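Local coordinates for GH3 beta-N-acetylglucosaminidase (Paenibacillaceae, PDB 6K5J), which releases terminal beta-linked N-acetylglucosamine by hydrolysis as a family 3 glycoside hydrolase, probably acting on chitin-derived oligosaccharides, at residues V453-A458 and L479-A484; L467-A472 and P494-F499. All coordinates share one frame; numbering follows the deposited sequence.

Contact 1 (V453-A458 and L479-A484); sequences VVSYNA and LIVASA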
ATOM      1  N   VAL A 453      16.966  -1.550  19.744  1.00 18.28           N
ATOM      2  CA  VAL A 453      15.513  -1.472  19.672  1.00 20.37           C
ATOM      3  C   VAL A 453      15.124  -1.256  18.222  1.00 19.98           C
ATOM      4  O   VAL A 453      15.565  -0.285  17.589  1.00 19.07           O
ATOM      5  CB  VAL A 453      14.945  -0.349  20.549  1.00 22.10           C
ATOM      6  CG1 VAL A 453      13.419  -0.299  20.379  1.00 20.72           C
ATOM      7  CG2 VAL A 453      15.321  -0.574  21.992  1.00 20.83           C
ATOM      8  N   VAL A 454      14.313  -2.161  17.695  1.00 19.84           N
ATOM      9  CA  VAL A 454      13.624  -1.926  16.435  1.00 19.28           C
ATOM     10  C   VAL A 454      12.353  -1.155  16.778  1.00 21.74           C
ATOM     11  O   VAL A 454      11.474  -1.669  17.476  1.00 20.43           O
ATOM     12  CB  VAL A 454      13.321  -3.239  15.706  1.00 21.20           C
ATOM     13  CG1 VAL A 454      12.554  -2.961  14.430  1.00 21.16           C
ATOM     14  CG2 VAL A 454      14.615  -3.972  15.373  1.00 19.50           C
ATOM     15  N   SER A 455      12.272   0.101  16.340  1.00 19.12           N
ATOM     16  CA  SER A 455      11.073   0.883  16.596  1.00 22.13           C
ATOM     17  C   SER A 455      10.071   0.701  15.456  1.00 21.92           C
ATOM     18  O   SER A 455      10.415   0.310  14.339  1.00 22.04           O
ATOM     19  CB  SER A 455      11.406   2.369  16.801  1.00 20.41           C
ATOM     20  OG  SER A 455      11.820   3.011  15.603  1.00 22.28           O
ATOM     21  N   TYR A 456       8.806   0.964  15.767  1.00 20.43           N
ATOM     22  CA  TYR A 456       7.726   0.764  14.804  1.00 22.22           C
ATOM     23  C   TYR A 456       6.700   1.863  15.065  1.00 21.29           C
ATOM     24  O   TYR A 456       5.870   1.742  15.971  1.00 21.10           O
ATOM     25  CB  TYR A 456       7.133  -0.636  14.938  1.00 21.23           C
ATOM     26  CG  TYR A 456       6.111  -1.017  13.884  1.00 22.36           C
ATOM     27  CD1 TYR A 456       4.842  -0.455  13.882  1.00 24.33           C
ATOM     28  CD2 TYR A 456       6.410  -1.961  12.906  1.00 27.66           C
ATOM     29  CE1 TYR A 456       3.901  -0.807  12.919  1.00 27.55           C
ATOM     30  CE2 TYR A 456       5.468  -2.325  11.949  1.00 27.76           C
ATOM     31  CZ  TYR A 456       4.224  -1.748  11.964  1.00 25.99           C
ATOM     32  OH  TYR A 456       3.293  -2.110  11.016  1.00 29.23           O
ATOM     33  N   ASN A 457       6.796   2.946  14.296  1.00 21.19           N
ATOM     34  CA  ASN A 457       5.967   4.137  14.484  1.00 21.53           C
ATOM     35  C   ASN A 457       5.934   4.569  15.952  1.00 23.08           C
ATOM     36  O   ASN A 457       4.883   4.886  16.510  1.00 23.11           O
ATOM     37  CB  ASN A 457       4.554   3.909  13.936  1.00 23.92           C
ATOM     38  CG  ASN A 457       4.510   3.985  12.418  1.00 23.66           C
ATOM     39  OD1 ASN A 457       5.525   4.257  11.771  1.00 22.19           O
ATOM     40  ND2 ASN A 457       3.342   3.739  11.844  1.00 24.92           N
ATOM     41  N   ALA A 458       7.121   4.602  16.568  1.00 21.73           N
ATOM     42  CA  ALA A 458       7.266   5.157  17.914  1.00 21.12           C
ATOM     43  C   ALA A 458       6.750   6.591  17.998  1.00 25.96           C
ATOM     44  O   ALA A 458       6.319   7.038  19.072  1.00 25.37           O
ATOM     45  CB  ALA A 458       8.737   5.103  18.339  1.00 19.74           C
ATOM     46  N   LEU A 479      22.895   1.810  23.201  1.00 27.71           N
ATOM     47  CA  LEU A 479      21.607   1.665  22.531  1.00 25.53           C
ATOM     48  C   LEU A 479      21.723   2.085  21.070  1.00 25.30           C
ATOM     49  O   LEU A 479      22.227   3.172  20.773  1.00 26.24           O
ATOM     50  CB  LEU A 479      20.546   2.518  23.223  1.00 26.10           C
ATOM     51  CG  LEU A 479      19.195   2.623  22.499  1.00 22.37           C
ATOM     52  CD1 LEU A 479      18.487   1.283  22.547  1.00 21.64           C
ATOM     53  CD2 LEU A 479      18.336   3.718  23.136  1.00 23.52           C
ATOM     54  N   ILE A 480      21.259   1.221  20.167  1.00 22.82           N
ATOM     55  CA  ILE A 480      21.018   1.564  18.769  1.00 23.40           C
ATOM     56  C   ILE A 480      19.519   1.450  18.518  1.00 22.55           C
ATOM     57  O   ILE A 480      18.888   0.477  18.941  1.00 22.69           O
ATOM     58  CB  ILE A 480      21.786   0.632  17.806  1.00 26.35           C
ATOM     59  CG1 ILE A 480      23.299   0.802  17.951  1.00 26.79           C
ATOM     60  CG2 ILE A 480      21.360   0.860  16.342  1.00 21.94           C
ATOM     61  CD1 ILE A 480      24.094  -0.312  17.246  1.00 28.02           C
ATOM     62  N   VAL A 481      18.945   2.420  17.816  1.00 22.34           N
ATOM     63  CA  VAL A 481      17.548   2.354  17.399  1.00 20.16           C
ATOM     64  C   VAL A 481      17.507   2.234  15.877  1.00 20.04           C
ATOM     65  O   VAL A 481      18.214   2.959  15.170  1.00 20.88           O
ATOM     66  CB  VAL A 481      16.752   3.573  17.896  1.00 22.38           C
ATOM     67  CG1 VAL A 481      15.273   3.470  17.480  1.00 23.68           C
ATOM     68  CG2 VAL A 481      16.859   3.680  19.408  1.00 22.24           C
ATOM     69  N   ALA A 482      16.701   1.303  15.381  1.00 19.08           N
ATOM     70  CA  ALA A 482      16.477   1.124  13.954  1.00 19.52           C
ATOM     71  C   ALA A 482      14.975   1.118  13.723  1.00 20.59           C
ATOM     72  O   ALA A 482      14.273   0.244  14.237  1.00 20.53           O
ATOM     73  CB  ALA A 482      17.113  -0.176  13.451  1.00 18.62           C
ATOM     74  N   SER A 483      14.478   2.101  12.977  1.00 20.11           N
ATOM     75  CA  SER A 483      13.049   2.193  12.731  1.00 17.95           C
ATOM     76  C   SER A 483      12.673   1.250  11.599  1.00 20.51           C
ATOM     77  O   SER A 483      13.328   1.233  10.548  1.00 20.89           O
ATOM     78  CB  SER A 483      12.636   3.632  12.399  1.00 19.15           C
ATOM     79  OG  SER A 483      13.465   4.195  11.393  1.00 18.86           O
ATOM     80  N   ALA A 484      11.627   0.457  11.824  1.00 18.88           N
ATOM     81  CA  ALA A 484      11.133  -0.505  10.844  1.00 20.69           C
ATOM     82  C   ALA A 484       9.762  -0.122  10.304  1.00 19.76           C
ATOM     83  O   ALA A 484       9.105  -0.942   9.647  1.00 18.53           O
ATOM     84  CB  ALA A 484      11.087  -1.910  11.451  1.00 17.78           C
TER
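V453 to S455 pair in parallel with V481 to S483, the two strand axes 4.5 Å apart at their closest and 28° from alignment. V453 bonds through both its polar backbone atoms: its N donates to I480 O at 2.9 Å, while its O accepts from A482 N along a nearly straight N-H (166°). S455 repeats the pattern, its N donating to A482 O and its O taking A484 N at 2.8 Å, just past the strand end. On the face carrying V453, V481 and the two serines, the CG2 methyl of V453 meets L479 CD1 at 3.7 Å. Standing between the backbone N and the carbonyl carbon (chi1 70°), S455 OG sits 3.2 Å from S483 CA, and its hydrogen bond goes to D489. S483 OG turns instead to F500 O of the next strand. On the V454 and A482 face, V454 CG1 presses on A484 CB at 3.5 Å, a tight fit. These are the two strands of a right-handed beta-alpha-beta unit linked by helix 462-472. The four backbone bonds are the polar links between the strands, with methyl packing on both faces, and the buried serine hydroxyls are satisfied by partners beyond the pair.

Contact 2 (L467-A472 and P494-F499); sequences LIEALA and PTVKTF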
ATOM      1  N   LEU A 467       9.882   4.105  26.482  1.00 29.33           N
ATOM      2  CA  LEU A 467      10.817   3.019  26.746  1.00 28.84           C
ATOM      3  C   LEU A 467      12.158   3.282  26.076  1.00 29.26           C
ATOM      4  O   LEU A 467      13.218   3.134  26.697  1.00 25.81           O
ATOM      5  CB  LEU A 467      10.235   1.686  26.272  1.00 29.29           C
ATOM      6  CG  LEU A 467      11.191   0.488  26.256  1.00 28.32           C
ATOM      7  CD1 LEU A 467      11.780   0.259  27.636  1.00 32.24           C
ATOM      8  CD2 LEU A 467      10.477  -0.769  25.769  1.00 31.09           C
ATOM      9  N   ILE A 468      12.131   3.686  24.802  1.00 27.33           N
ATOM     10  CA  ILE A 468      13.372   3.944  24.079  1.00 24.97           C
ATOM     11  C   ILE A 468      14.152   5.076  24.737  1.00 26.24           C
ATOM     12  O   ILE A 468      15.368   4.979  24.947  1.00 25.73           O
ATOM     13  CB  ILE A 468      13.081   4.257  22.600  1.00 21.62           C
ATOM     14  CG1 ILE A 468      12.494   3.034  21.902  1.00 24.23           C
ATOM     15  CG2 ILE A 468      14.354   4.717  21.927  1.00 21.24           C
ATOM     16  CD1 ILE A 468      11.903   3.345  20.515  1.00 24.04           C
ATOM     17  N   GLU A 469      13.467   6.182  25.044  1.00 27.68           N
ATOM     18  CA  GLU A 469      14.134   7.303  25.700  1.00 29.10           C
ATOM     19  C   GLU A 469      14.694   6.907  27.062  1.00 28.30           C
ATOM     20  O   GLU A 469      15.751   7.404  27.467  1.00 30.40           O
ATOM     21  CB  GLU A 469      13.166   8.484  25.834  1.00 29.90           C
ATOM     22  CG  GLU A 469      13.032   9.327  24.557  1.00 29.95           C
ATOM     23  CD  GLU A 469      14.238  10.211  24.297  1.00 34.00           C
ATOM     24  OE1 GLU A 469      14.441  11.185  25.059  1.00 33.78           O
ATOM     25  OE2 GLU A 469      14.995   9.939  23.335  1.00 31.32           O
ATOM     26  N   ALA A 470      14.017   6.001  27.769  1.00 31.40           N
ATOM     27  CA  ALA A 470      14.533   5.518  29.049  1.00 30.37           C
ATOM     28  C   ALA A 470      15.828   4.741  28.855  1.00 34.91           C
ATOM     29  O   ALA A 470      16.817   4.961  29.571  1.00 30.79           O
ATOM     30  CB  ALA A 470      13.480   4.650  29.743  1.00 30.96           C
ATOM     31  N   LEU A 471      15.843   3.829  27.879  1.00 26.69           N
ATOM     32  CA  LEU A 471      17.053   3.072  27.587  1.00 28.95           C
ATOM     33  C   LEU A 471      18.175   3.993  27.141  1.00 29.34           C
ATOM     34  O   LEU A 471      19.350   3.748  27.444  1.00 30.05           O
ATOM     35  CB  LEU A 471      16.771   2.019  26.514  1.00 25.68           C
ATOM     36  CG  LEU A 471      15.784   0.913  26.865  1.00 25.33           C
ATOM     37  CD1 LEU A 471      15.435   0.079  25.632  1.00 25.36           C
ATOM     38  CD2 LEU A 471      16.391   0.024  27.947  1.00 28.19           C
ATOM     39  N   ALA A 472      17.832   5.055  26.411  1.00 26.21           N
ATOM     40  CA  ALA A 472      18.835   5.991  25.923  1.00 30.62           C
ATOM     41  C   ALA A 472      19.486   6.766  27.055  1.00 31.65           C
ATOM     42  O   ALA A 472      20.608   7.257  26.887  1.00 32.96           O
ATOM     43  CB  ALA A 472      18.211   6.967  24.916  1.00 27.35           C
ATOM     44  N   PRO A 494      14.851  12.376  21.253  1.00 29.00           N
ATOM     45  CA  PRO A 494      15.986  13.315  21.281  1.00 28.26           C
ATOM     46  C   PRO A 494      17.223  12.794  22.005  1.00 27.46           C
ATOM     47  O   PRO A 494      18.321  13.297  21.738  1.00 31.52           O
ATOM     48  CB  PRO A 494      15.402  14.557  21.977  1.00 31.25           C
ATOM     49  CG  PRO A 494      14.251  14.040  22.778  1.00 28.20           C
ATOM     50  CD  PRO A 494      13.685  12.884  22.005  1.00 26.78           C
ATOM     51  N   THR A 495      17.094  11.804  22.888  1.00 27.18           N
ATOM     52  CA  THR A 495      18.230  11.280  23.637  1.00 29.35           C
ATOM     53  C   THR A 495      18.967  10.168  22.903  1.00 31.65           C
ATOM     54  O   THR A 495      20.103   9.838  23.273  1.00 29.66           O
ATOM     55  CB  THR A 495      17.755  10.763  25.000  1.00 31.69           C
ATOM     56  OG1 THR A 495      16.789  11.679  25.531  1.00 33.23           O
ATOM     57  CG2 THR A 495      18.924  10.629  25.983  1.00 31.45           C
ATOM     58  N   VAL A 496      18.353   9.595  21.864  1.00 27.31           N
ATOM     59  CA  VAL A 496      18.970   8.486  21.140  1.00 26.25           C
ATOM     60  C   VAL A 496      20.207   8.988  20.412  1.00 27.44           C
ATOM     61  O   VAL A 496      20.186  10.050  19.781  1.00 27.03           O
ATOM     62  CB  VAL A 496      17.940   7.865  20.182  1.00 25.00           C
ATOM     63  CG1 VAL A 496      18.605   6.981  19.138  1.00 22.43           C
ATOM     64  CG2 VAL A 496      16.918   7.086  20.971  1.00 22.42           C
ATOM     65  N   LYS A 497      21.305   8.237  20.516  1.00 24.28           N
ATOM     66  CA  LYS A 497      22.556   8.655  19.888  1.00 27.28           C
ATOM     67  C   LYS A 497      22.760   8.076  18.493  1.00 26.29           C
ATOM     68  O   LYS A 497      23.466   8.686  17.681  1.00 26.87           O
ATOM     69  CB  LYS A 497      23.745   8.258  20.766  1.00 31.00           C
ATOM     70  CG  LYS A 497      23.875   9.072  22.042  1.00 35.74           C
ATOM     71  CD  LYS A 497      25.059   8.580  22.878  1.00 42.74           C
ATOM     72  CE  LYS A 497      24.873   8.915  24.354  1.00 47.58           C
ATOM     73  NZ  LYS A 497      25.664   8.002  25.215  1.00 49.49           N
ATOM     74  N   THR A 498      22.182   6.910  18.205  1.00 22.55           N
ATOM     75  CA  THR A 498      22.380   6.206  16.941  1.00 21.93           C
ATOM     76  C   THR A 498      21.022   5.754  16.434  1.00 20.59           C
ATOM     77  O   THR A 498      20.340   4.978  17.110  1.00 22.59           O
ATOM     78  CB  THR A 498      23.302   4.994  17.117  1.00 25.33           C
ATOM     79  OG1 THR A 498      24.503   5.403  17.781  1.00 29.61           O
ATOM     80  CG2 THR A 498      23.651   4.375  15.768  1.00 23.62           C
ATOM     81  N   PHE A 499      20.634   6.233  15.247  1.00 21.86           N
ATOM     82  CA  PHE A 499      19.307   5.971  14.696  1.00 18.45           C
ATOM     83  C   PHE A 499      19.428   5.603  13.225  1.00 18.75           C
ATOM     84  O   PHE A 499      19.976   6.377  12.431  1.00 21.35           O
ATOM     85  CB  PHE A 499      18.387   7.188  14.867  1.00 18.34           C
ATOM     86  CG  PHE A 499      16.972   6.950  14.399  1.00 22.81           C
ATOM     87  CD1 PHE A 499      16.629   7.144  13.063  1.00 20.25           C
ATOM     88  CD2 PHE A 499      15.991   6.525  15.288  1.00 21.01           C
ATOM     89  CE1 PHE A 499      15.324   6.913  12.614  1.00 21.30           C
ATOM     90  CE2 PHE A 499      14.685   6.298  14.860  1.00 22.13           C
ATOM     91  CZ  PHE A 499      14.345   6.502  13.501  1.00 20.46           C
TER
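E469 meets T495 with its carboxylate, one oxygen for the hydroxyl and the other for the backbone. OE2 accepts T495 N at 2.8 Å through its syn lone pair, with an N-H angle of 153°. OE1 takes the hydrogen bond of T495 OG1, modelled at a very short 2.4 Å whose exact length is doubtful. The glutamate chain folds to get there: CG lies anti to the carbonyl carbon (chi1 -81°), and a further bend at chi2 (-74°) carries the carboxylate across to the loop. T495 OG1, likewise anti to its own carbonyl carbon, is thereby set on the same side as its N-H, and the two donors face the two oxygens together. P494 borders the pair, its CD 3.5 Å from E469 OE2. An alanine here removes both acceptors and would probably leave the T495 hydroxyl and N-H without their mates and the loop less firmly tied to the helix.

Apolar contacts continue inward. A472 points its CB at T495, 3.8 Å from T495 CB, and the CG2 methyls of I468 and V496 meet at 3.6 Å, the two side chains slanting past one another. V496 CG2 also lies 4.2 Å from A472 CB. The loop thus lies against the C-terminal part of helix 462-472 and leads into strand 499-501. I468 and V496 both rest on V481 of strand 478-483, and I468 also reaches V453 and S455 of strand 450-455, while on another side of the helix L471 packs on I441 and S445 of helix 435-447.

Contact 1 joins the two strands of the beta-alpha-beta unit, and contact 2 holds its connecting helix 462-472 to the loop that leads into strand 499-501. Contact 1 lies inside the mixed sheet and is almost wholly buried; contact 2 is partly buried, with exposed P494 at its margin. Repeated backbone hydrogen bonds join the strands in contact 1, whereas a single carboxylate supplies both hydrogen bonds of contact 2, backed by methyl packing. The two meet directly: L479 CD2 packs against A472 N at 3.6 Å, and V481 N probably bonds T498 O at 3.0 Å. The chain of 494-499 therefore touches the covering helix first and then joins the sheet beside 479-484.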